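PDB 2OOD: Blr3880 protein from Bradyrhizobium japonicum, which probably catalyses the zinc-dependent hydrolytic deamination of guanine to xanthine and ammonia, the step that begins guanine degradation. Local coordinates for residues K67-V72 against A408-G413; Q136-S141 against W230-I235; P267-G272 against K288-V293. All coordinates share one frame; numbering follows the deposited sequence.

Contact 1: K67-V72 against A408-G413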
loop_
_atom_site.group_PDB
_atom_site.type_symbol
_atom_site.label_atom_id
_atom_site.label_comp_id
_atom_site.label_asym_id
_atom_site.label_seq_id
_atom_site.Cartn_x
_atom_site.Cartn_y
_atom_site.Cartn_z
ATOM N N LYS A 67 -6.404 24.919 -13.887
ATOM C CA LYS A 67 -5.010 24.955 -14.307
ATOM C C LYS A 67 -4.094 23.943 -13.613
ATOM O O LYS A 67 -4.406 23.449 -12.534
ATOM C CB LYS A 67 -4.453 26.367 -14.113
ATOM C CG LYS A 67 -5.109 27.415 -15.001
ATOM C CD LYS A 67 -4.513 28.796 -14.746
ATOM C CE LYS A 67 -5.124 29.848 -15.668
ATOM N NZ LYS A 67 -4.413 31.168 -15.575
ATOM N N ASP A 68 -2.971 23.637 -14.258
ATOM C CA ASP A 68 -1.965 22.713 -13.735
ATOM C C ASP A 68 -2.457 21.396 -13.152
ATOM O O ASP A 68 -1.950 20.943 -12.122
ATOM C CB ASP A 68 -1.112 23.414 -12.686
ATOM C CG ASP A 68 -0.444 24.659 -13.226
ATOM O OD1 ASP A 68 0.151 24.580 -14.326
ATOM O OD2 ASP A 68 -0.515 25.714 -12.554
ATOM N N ARG A 69 -3.425 20.772 -13.807
ATOM C CA ARG A 69 -3.944 19.505 -13.326
ATOM C C ARG A 69 -4.157 18.585 -14.517
ATOM O O ARG A 69 -4.062 19.007 -15.673
ATOM C CB ARG A 69 -5.285 19.718 -12.619
ATOM C CG ARG A 69 -5.239 20.655 -11.430
ATOM C CD ARG A 69 -4.578 19.999 -10.236
ATOM N NE ARG A 69 -4.589 20.850 -9.046
ATOM C CZ ARG A 69 -3.593 21.652 -8.675
ATOM N NH1 ARG A 69 -2.481 21.728 -9.398
ATOM N NH2 ARG A 69 -3.709 22.368 -7.564
ATOM N N ILE A 70 -4.421 17.315 -14.233
ATOM C CA ILE A 70 -4.713 16.366 -15.288
ATOM C C ILE A 70 -6.147 15.946 -14.981
ATOM O O ILE A 70 -6.409 15.296 -13.967
ATOM C CB ILE A 70 -3.757 15.155 -15.256
ATOM C CG1 ILE A 70 -2.321 15.622 -15.490
ATOM C CG2 ILE A 70 -4.118 14.181 -16.360
ATOM C CD1 ILE A 70 -1.328 14.505 -15.605
ATOM N N ILE A 71 -7.081 16.361 -15.835
ATOM C CA ILE A 71 -8.493 16.047 -15.634
ATOM C C ILE A 71 -8.855 14.700 -16.241
ATOM O O ILE A 71 -8.700 14.485 -17.442
ATOM C CB ILE A 71 -9.404 17.139 -16.254
ATOM C CG1 ILE A 71 -8.925 18.524 -15.815
ATOM C CG2 ILE A 71 -10.841 16.940 -15.804
ATOM C CD1 ILE A 71 -9.649 19.652 -16.485
ATOM N N VAL A 72 -9.336 13.792 -15.399
ATOM C CA VAL A 72 -9.717 12.461 -15.849
ATOM C C VAL A 72 -11.148 12.167 -15.417
ATOM O O VAL A 72 -11.699 12.869 -14.574
ATOM C CB VAL A 72 -8.777 11.390 -15.252
ATOM C CG1 VAL A 72 -7.341 11.651 -15.689
ATOM C CG2 VAL A 72 -8.877 11.396 -13.736
ATOM N N ALA A 408 -9.894 16.384 -10.945
ATOM C CA ALA A 408 -8.726 17.148 -11.330
ATOM C C ALA A 408 -7.583 16.620 -10.474
ATOM O O ALA A 408 -7.563 16.818 -9.257
ATOM C CB ALA A 408 -8.951 18.624 -11.072
ATOM N N LEU A 409 -6.641 15.932 -11.116
ATOM C CA LEU A 409 -5.494 15.358 -10.424
ATOM C C LEU A 409 -4.310 16.306 -10.392
ATOM O O LEU A 409 -3.999 16.964 -11.386
ATOM C CB LEU A 409 -5.051 14.056 -11.102
ATOM C CG LEU A 409 -5.982 12.842 -11.098
ATOM C CD1 LEU A 409 -5.340 11.748 -11.909
ATOM C CD2 LEU A 409 -6.245 12.364 -9.681
ATOM N N ASP A 410 -3.655 16.378 -9.241
ATOM C CA ASP A 410 -2.472 17.207 -9.095
ATOM C C ASP A 410 -1.315 16.221 -9.074
ATOM O O ASP A 410 -1.020 15.620 -8.044
ATOM C CB ASP A 410 -2.514 17.993 -7.787
ATOM C CG ASP A 410 -1.262 18.824 -7.570
ATOM O OD1 ASP A 410 -0.348 18.765 -8.422
ATOM O OD2 ASP A 410 -1.188 19.532 -6.548
ATOM N N PRO A 411 -0.645 16.039 -10.221
ATOM C CA PRO A 411 0.478 15.099 -10.294
ATOM C C PRO A 411 1.579 15.286 -9.257
ATOM O O PRO A 411 2.387 14.389 -9.049
ATOM C CB PRO A 411 0.976 15.258 -11.735
ATOM C CG PRO A 411 0.553 16.644 -12.102
ATOM C CD PRO A 411 -0.812 16.762 -11.492
ATOM N N ASN A 412 1.604 16.437 -8.593
ATOM C CA ASN A 412 2.631 16.696 -7.590
ATOM C C ASN A 412 2.218 16.340 -6.171
ATOM O O ASN A 412 3.023 16.431 -5.247
ATOM C CB ASN A 412 3.071 18.162 -7.638
ATOM C CG ASN A 412 4.007 18.451 -8.799
ATOM O OD1 ASN A 412 5.025 17.780 -8.964
ATOM N ND2 ASN A 412 3.671 19.457 -9.604
ATOM N N GLY A 413 0.969 15.921 -6.003
ATOM C CA GLY A 413 0.482 15.569 -4.682
ATOM C C GLY A 413 0.994 14.241 -4.165
ATOM O O GLY A 413 1.298 13.336 -4.942
#
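In the small beta domain that many amidohydrolases carry beside their barrel, Ile70 and Leu409 form an antiparallel hydrogen-bonded pair: Ile70 N donates to Leu409 O at 2.9 Å, and Leu409 N to Ile70 O at 2.9 Å. Ile71 lies opposite Ala408 as the next, non-hydrogen-bonded pair. On the face that holds Ile70 and Leu409, Val72 CG2 reaches Leu409 CD1 at 4.0 Å, the two side chains crossing at about a right angle. Just before the pairing the chain turns a corner at Asp68 and Arg69, while the other strand runs out into a type I turn from Asp410 to Gly413. There Asp410 OD1 accepts from Asn412 N at 3.0 Å, an Asx turn. Arg69 bends at chi2 (-74°), which stacks its guanidinium, offset toward the rim, on the Asp410 carboxylate, planes 2° apart. NH1 to Asp410 OD1 is 3.8 Å, a long salt bridge: the oxygen lies well out of the guanidinium plane, so no N-H points at it. NH1 instead donates to Asp68 O (2.9 Å), and NE meets Asp454 in a second salt bridge. An alanine in place of Arg69 is likely to cost Asp410 and Asp454 this positive partner. Strand 11-15 lies beyond Ile71.

Contact 2: Q136-S141 against W230-I235. With ZN (zinc ion), chain B; GUN (guanine), chain C.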
loop_
_atom_site.group_PDB
_atom_site.type_symbol
_atom_site.label_atom_id
_atom_site.label_comp_id
_atom_site.label_asym_id
_atom_site.label_seq_id
_atom_site.Cartn_x
_atom_site.Cartn_y
_atom_site.Cartn_z
ATOM N N GLN A 136 -20.564 0.781 -6.472
ATOM C CA GLN A 136 -21.546 -0.279 -6.308
ATOM C C GLN A 136 -21.369 -0.672 -4.849
ATOM O O GLN A 136 -20.390 -1.318 -4.490
ATOM C CB GLN A 136 -21.233 -1.455 -7.227
ATOM C CG GLN A 136 -22.173 -2.628 -7.048
ATOM C CD GLN A 136 -22.044 -3.632 -8.161
ATOM O OE1 GLN A 136 -20.942 -4.028 -8.518
ATOM N NE2 GLN A 136 -23.172 -4.055 -8.717
ATOM N N ALA A 137 -22.322 -0.278 -4.011
ATOM C CA ALA A 137 -22.217 -0.525 -2.583
ATOM C C ALA A 137 -23.050 -1.608 -1.923
ATOM O O ALA A 137 -24.219 -1.821 -2.247
ATOM C CB ALA A 137 -22.448 0.777 -1.844
ATOM N N PHE A 138 -22.418 -2.283 -0.973
ATOM C CA PHE A 138 -23.077 -3.296 -0.175
ATOM C C PHE A 138 -23.579 -2.520 1.038
ATOM O O PHE A 138 -22.956 -1.547 1.461
ATOM C CB PHE A 138 -22.080 -4.359 0.272
ATOM C CG PHE A 138 -21.763 -5.371 -0.785
ATOM C CD1 PHE A 138 -22.567 -6.493 -0.953
ATOM C CD2 PHE A 138 -20.687 -5.185 -1.647
ATOM C CE1 PHE A 138 -22.301 -7.419 -1.966
ATOM C CE2 PHE A 138 -20.414 -6.103 -2.663
ATOM C CZ PHE A 138 -21.223 -7.217 -2.821
ATOM N N THR A 139 -24.703 -2.938 1.593
ATOM C CA THR A 139 -25.263 -2.268 2.753
ATOM C C THR A 139 -25.466 -3.339 3.818
ATOM O O THR A 139 -24.833 -4.393 3.760
ATOM C CB THR A 139 -26.598 -1.601 2.376
ATOM O OG1 THR A 139 -27.504 -2.586 1.867
ATOM C CG2 THR A 139 -26.375 -0.554 1.290
ATOM N N SER A 140 -26.314 -3.082 4.803
ATOM C CA SER A 140 -26.561 -4.099 5.811
ATOM C C SER A 140 -27.856 -4.813 5.431
ATOM O O SER A 140 -28.413 -4.575 4.356
ATOM C CB SER A 140 -26.682 -3.480 7.205
ATOM O OG SER A 140 -27.771 -2.580 7.271
ATOM N N SER A 141 -28.328 -5.690 6.307
ATOM C CA SER A 141 -29.550 -6.436 6.051
ATOM C C SER A 141 -30.810 -5.626 6.340
ATOM O O SER A 141 -31.915 -6.071 6.036
ATOM C CB SER A 141 -29.550 -7.705 6.890
ATOM O OG SER A 141 -29.177 -7.401 8.219
ATOM N N TRP A 230 -29.514 -4.904 -11.318
ATOM C CA TRP A 230 -28.189 -5.504 -11.239
ATOM C C TRP A 230 -28.192 -6.595 -10.165
ATOM O O TRP A 230 -29.131 -6.697 -9.368
ATOM C CB TRP A 230 -27.157 -4.449 -10.835
ATOM C CG TRP A 230 -26.576 -3.628 -11.956
ATOM C CD1 TRP A 230 -25.285 -3.635 -12.372
ATOM C CD2 TRP A 230 -27.251 -2.648 -12.765
ATOM N NE1 TRP A 230 -25.105 -2.723 -13.382
ATOM C CE2 TRP A 230 -26.297 -2.106 -13.644
ATOM C CE3 TRP A 230 -28.568 -2.179 -12.831
ATOM C CZ2 TRP A 230 -26.619 -1.114 -14.578
ATOM C CZ3 TRP A 230 -28.883 -1.189 -13.767
ATOM C CH2 TRP A 230 -27.913 -0.674 -14.622
ATOM N N VAL A 231 -27.137 -7.407 -10.155
ATOM C CA VAL A 231 -26.958 -8.462 -9.153
ATOM C C VAL A 231 -25.536 -8.257 -8.634
ATOM O O VAL A 231 -24.584 -8.222 -9.411
ATOM C CB VAL A 231 -27.093 -9.887 -9.752
ATOM C CG1 VAL A 231 -27.051 -10.919 -8.636
ATOM C CG2 VAL A 231 -28.391 -10.011 -10.524
ATOM N N ASN A 232 -25.397 -8.111 -7.323
ATOM C CA ASN A 232 -24.100 -7.850 -6.713
ATOM C C ASN A 232 -23.825 -8.836 -5.585
ATOM O O ASN A 232 -24.653 -9.005 -4.696
ATOM C CB ASN A 232 -24.096 -6.403 -6.195
ATOM C CG ASN A 232 -22.799 -6.015 -5.513
ATOM O OD1 ASN A 232 -21.709 -6.340 -5.986
ATOM N ND2 ASN A 232 -22.913 -5.293 -4.406
ATOM N N THR A 233 -22.664 -9.486 -5.621
ATOM C CA THR A 233 -22.317 -10.468 -4.591
ATOM C C THR A 233 -20.808 -10.730 -4.471
ATOM O O THR A 233 -19.995 -10.004 -5.033
ATOM C CB THR A 233 -23.043 -11.821 -4.867
ATOM O OG1 THR A 233 -22.932 -12.669 -3.721
ATOM C CG2 THR A 233 -22.439 -12.519 -6.072
ATOM N N HIS A 234 -20.445 -11.764 -3.715
ATOM C CA HIS A 234 -19.045 -12.154 -3.534
ATOM C C HIS A 234 -18.849 -13.569 -4.043
ATOM O O HIS A 234 -19.760 -14.392 -3.974
ATOM C CB HIS A 234 -18.650 -12.093 -2.067
ATOM C CG HIS A 234 -18.799 -10.735 -1.470
ATOM N ND1 HIS A 234 -19.923 -10.348 -0.778
ATOM C CD2 HIS A 234 -17.972 -9.665 -1.476
ATOM C CE1 HIS A 234 -19.781 -9.097 -0.377
ATOM N NE2 HIS A 234 -18.604 -8.660 -0.787
ATOM N N ILE A 235 -17.655 -13.861 -4.540
ATOM C CA ILE A 235 -17.391 -15.187 -5.078
ATOM C C ILE A 235 -15.923 -15.596 -4.957
ATOM O O ILE A 235 -15.030 -14.836 -5.315
ATOM C CB ILE A 235 -17.835 -15.235 -6.577
ATOM C CG1 ILE A 235 -17.727 -16.647 -7.138
ATOM C CG2 ILE A 235 -16.978 -14.300 -7.406
ATOM C CD1 ILE A 235 -18.240 -16.755 -8.560
HETATM ZN ZN ZN B . -17.042 -7.189 -0.132
HETATM N N9 GUN C . -18.828 -11.426 1.812
HETATM C C8 GUN C . -18.779 -12.363 2.789
HETATM N N7 GUN C . -17.636 -12.319 3.411
HETATM C C5 GUN C . -16.870 -11.341 2.881
HETATM C C6 GUN C . -15.554 -10.835 3.143
HETATM O O6 GUN C . -14.848 -11.303 4.044
HETATM N N1 GUN C . -15.095 -9.780 2.358
HETATM C C2 GUN C . -15.882 -9.242 1.351
HETATM N N2 GUN C . -15.407 -8.184 0.591
HETATM N N3 GUN C . -17.095 -9.705 1.102
HETATM C C4 GUN C . -17.621 -10.744 1.828
HETATM O O HOH W 1 -25.393 -3.858 -3.987
HETATM O O HOH W 2 -15.530 -6.295 1.722
#
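Stacking comes first: the rings of Phe138 and His234, reaching in from opposite directions, form an offset stack with centroids 4.3 Å apart and planes at 20°. His234 CE1 lies over one face of the Phe138 ring, towards its rim, and the ND2 end of the tilted Asn232 amide covers the other. The Asn232 amide also stacks on that of Gln136, planes 9° apart, with Gln136 CD 3.5 Å from Asn232 OD1. With CG anti to the backbone N (chi1 179°), Asn232 extends across to both partners. The polar link is a water that donates to Ala137 O at 2.9 Å and accepts from Asn232 ND2 at 2.9 Å. His234 supplies one zinc ligand: NE2 binds the metal at 2.2 Å, while ND1 is hydrogen-bonded to Arg206 O, and together these two ties probably fix the rotation of the ring. Guanine, its N2 modelled as a zinc ligand, lies over the opposite imidazole face, too close for its exact placement to be trusted. His79, His81 and Asp326 complete the protein ligands. The strands, 8.4 Å apart at their axes, face each other across the barrel interior, with the mononuclear metal site of the amidohydrolase TIM barrel at one end.

Contact 3: P267-G272 against K288-V293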
loop_
_atom_site.group_PDB
_atom_site.type_symbol
_atom_site.label_atom_id
_atom_site.label_comp_id
_atom_site.label_asym_id
_atom_site.label_seq_id
_atom_site.Cartn_x
_atom_site.Cartn_y
_atom_site.Cartn_z
ATOM N N PRO A 267 -25.339 -10.690 -17.634
ATOM C CA PRO A 267 -25.073 -9.245 -17.632
ATOM C C PRO A 267 -25.502 -8.565 -16.338
ATOM O O PRO A 267 -26.516 -8.930 -15.746
ATOM C CB PRO A 267 -25.871 -8.747 -18.829
ATOM C CG PRO A 267 -25.765 -9.891 -19.780
ATOM C CD PRO A 267 -26.028 -11.086 -18.875
ATOM N N LYS A 268 -24.716 -7.585 -15.903
ATOM C CA LYS A 268 -25.009 -6.831 -14.691
ATOM C C LYS A 268 -24.768 -7.603 -13.398
ATOM O O LYS A 268 -25.226 -7.195 -12.328
ATOM C CB LYS A 268 -26.447 -6.303 -14.728
ATOM C CG LYS A 268 -26.681 -5.232 -15.788
ATOM C CD LYS A 268 -28.110 -4.711 -15.752
ATOM C CE LYS A 268 -28.339 -3.658 -16.824
ATOM N NZ LYS A 268 -29.697 -3.057 -16.734
ATOM N N PHE A 269 -24.061 -8.723 -13.501
ATOM C CA PHE A 269 -23.721 -9.519 -12.325
ATOM C C PHE A 269 -22.283 -9.179 -11.956
ATOM O O PHE A 269 -21.414 -9.124 -12.827
ATOM C CB PHE A 269 -23.792 -11.015 -12.627
ATOM C CG PHE A 269 -23.216 -11.887 -11.534
ATOM C CD1 PHE A 269 -24.035 -12.426 -10.545
ATOM C CD2 PHE A 269 -21.855 -12.195 -11.506
ATOM C CE1 PHE A 269 -23.507 -13.262 -9.552
ATOM C CE2 PHE A 269 -21.327 -13.029 -10.514
ATOM C CZ PHE A 269 -22.158 -13.559 -9.542
ATOM N N SER A 270 -22.024 -8.953 -10.675
ATOM C CA SER A 270 -20.670 -8.650 -10.243
ATOM C C SER A 270 -20.289 -9.581 -9.106
ATOM O O SER A 270 -20.973 -9.626 -8.085
ATOM C CB SER A 270 -20.562 -7.193 -9.785
ATOM O OG SER A 270 -20.676 -6.300 -10.876
ATOM N N GLY A 271 -19.215 -10.340 -9.300
ATOM C CA GLY A 271 -18.750 -11.248 -8.267
ATOM C C GLY A 271 -17.454 -10.709 -7.699
ATOM O O GLY A 271 -16.439 -10.710 -8.381
ATOM N N GLY A 272 -17.475 -10.253 -6.454
ATOM C CA GLY A 272 -16.271 -9.697 -5.866
ATOM C C GLY A 272 -15.164 -10.677 -5.535
ATOM O O GLY A 272 -15.436 -11.789 -5.094
ATOM N N LYS A 288 -21.167 -15.832 -20.413
ATOM C CA LYS A 288 -22.460 -15.282 -20.008
ATOM C C LYS A 288 -22.467 -13.755 -19.867
ATOM O O LYS A 288 -23.530 -13.142 -19.741
ATOM C CB LYS A 288 -22.922 -15.908 -18.688
ATOM C CG LYS A 288 -23.102 -17.420 -18.731
ATOM C CD LYS A 288 -23.890 -17.899 -17.520
ATOM C CE LYS A 288 -24.102 -19.409 -17.525
ATOM N NZ LYS A 288 -22.793 -20.125 -17.561
ATOM N N GLY A 289 -21.283 -13.146 -19.874
ATOM C CA GLY A 289 -21.190 -11.702 -19.751
ATOM C C GLY A 289 -21.151 -11.178 -18.326
ATOM O O GLY A 289 -21.336 -9.981 -18.101
ATOM N N ALA A 290 -20.923 -12.061 -17.361
ATOM C CA ALA A 290 -20.854 -11.656 -15.963
ATOM C C ALA A 290 -19.502 -10.987 -15.707
ATOM O O ALA A 290 -18.557 -11.175 -16.473
ATOM C CB ALA A 290 -21.028 -12.866 -15.064
ATOM N N ALA A 291 -19.403 -10.208 -14.635
ATOM C CA ALA A 291 -18.157 -9.513 -14.340
ATOM C C ALA A 291 -17.590 -9.824 -12.968
ATOM O O ALA A 291 -18.320 -10.176 -12.051
ATOM C CB ALA A 291 -18.364 -8.014 -14.480
ATOM N N VAL A 292 -16.277 -9.696 -12.836
ATOM C CA VAL A 292 -15.614 -9.943 -11.565
ATOM C C VAL A 292 -15.029 -8.612 -11.094
ATOM O O VAL A 292 -14.692 -7.756 -11.913
ATOM C CB VAL A 292 -14.486 -11.009 -11.702
ATOM C CG1 VAL A 292 -13.402 -10.510 -12.624
ATOM C CG2 VAL A 292 -13.898 -11.328 -10.349
ATOM N N VAL A 293 -14.932 -8.429 -9.781
ATOM C CA VAL A 293 -14.394 -7.195 -9.235
ATOM C C VAL A 293 -13.112 -7.481 -8.473
ATOM O O VAL A 293 -13.129 -8.133 -7.433
ATOM C CB VAL A 293 -15.401 -6.506 -8.288
ATOM C CG1 VAL A 293 -14.861 -5.160 -7.861
ATOM C CG2 VAL A 293 -16.753 -6.350 -8.974
#
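Phe269 meets Ala290 just before the second of two parallel strands, and its side chain can be followed outward from the backbone. CB stands 4.1 Å from Ala290 CB. CG is anti to the backbone N (chi1 170°), a setting that carries the ring alongside the second strand, and CD2 comes down on Ala290 CB at 3.7 Å, the main apolar touch of the pair. The same CD2 lies 4.1 Å from Ala291 O. One atom further, CE2 would crowd a CB at Gly271, so glycine there suits the ring's position. The side chain also touches Met285, Val231 and Thr233.

The backbones join in the parallel pattern: Ala291 N donates to Phe269 O at 2.9 Å, Gly271 N to Ala291 O at 2.9 Å, and Val293 N to Gly271 O at 3.1 Å. Ser270, Gly271 and Gly272 pair with Ala291, Val292 and Val293 in turn. On the face opposite Val292, Ser270 CB touches Val293 CG2 at 4.0 Å. Ahead of the strands in the chain, Pro267 CD lies 3.3 Å from Lys288 O. Gly289, the first residue beyond the helix, turns the chain with a positive phi (87°) at which a CB would be jammed against the preceding carbonyl.

The contact closes the beta-alpha-beta unit of strand 269-272, helix 279-288 and strand 291-294. Phe269, Ala290 and Met285 fill the layer between strands and helix, whereas Ser270 and Val293 turn to the barrel interior, Val293 being close to the zinc ligand His79. Strand 230-234 pairs with the other edge of 269-272, and strand 320-323 continues the barrel wall beyond 291-294.

Contact 1 closes the longest loop of the three, and contacts 2 and 3 are nested inside it in series. Contacts 2 and 3 lie 12 Å apart between centres and touch, because strands 230-234 and 269-272 are neighbours in the barrel wall: Val231 N is 2.9 Å from Lys268 O, a probable hydrogen bond. Contact 1 has its centre 32 Å from each of the others, on the opposite side of the chain's centre. Strand 70-81, interrupted by a bulge or short loop, bridges the gap, pairing with 406-409 at contact 1 and with 132-138 of contact 2, and carries the zinc ligands His79 and His81. It thus joins the beta domain to the metal site.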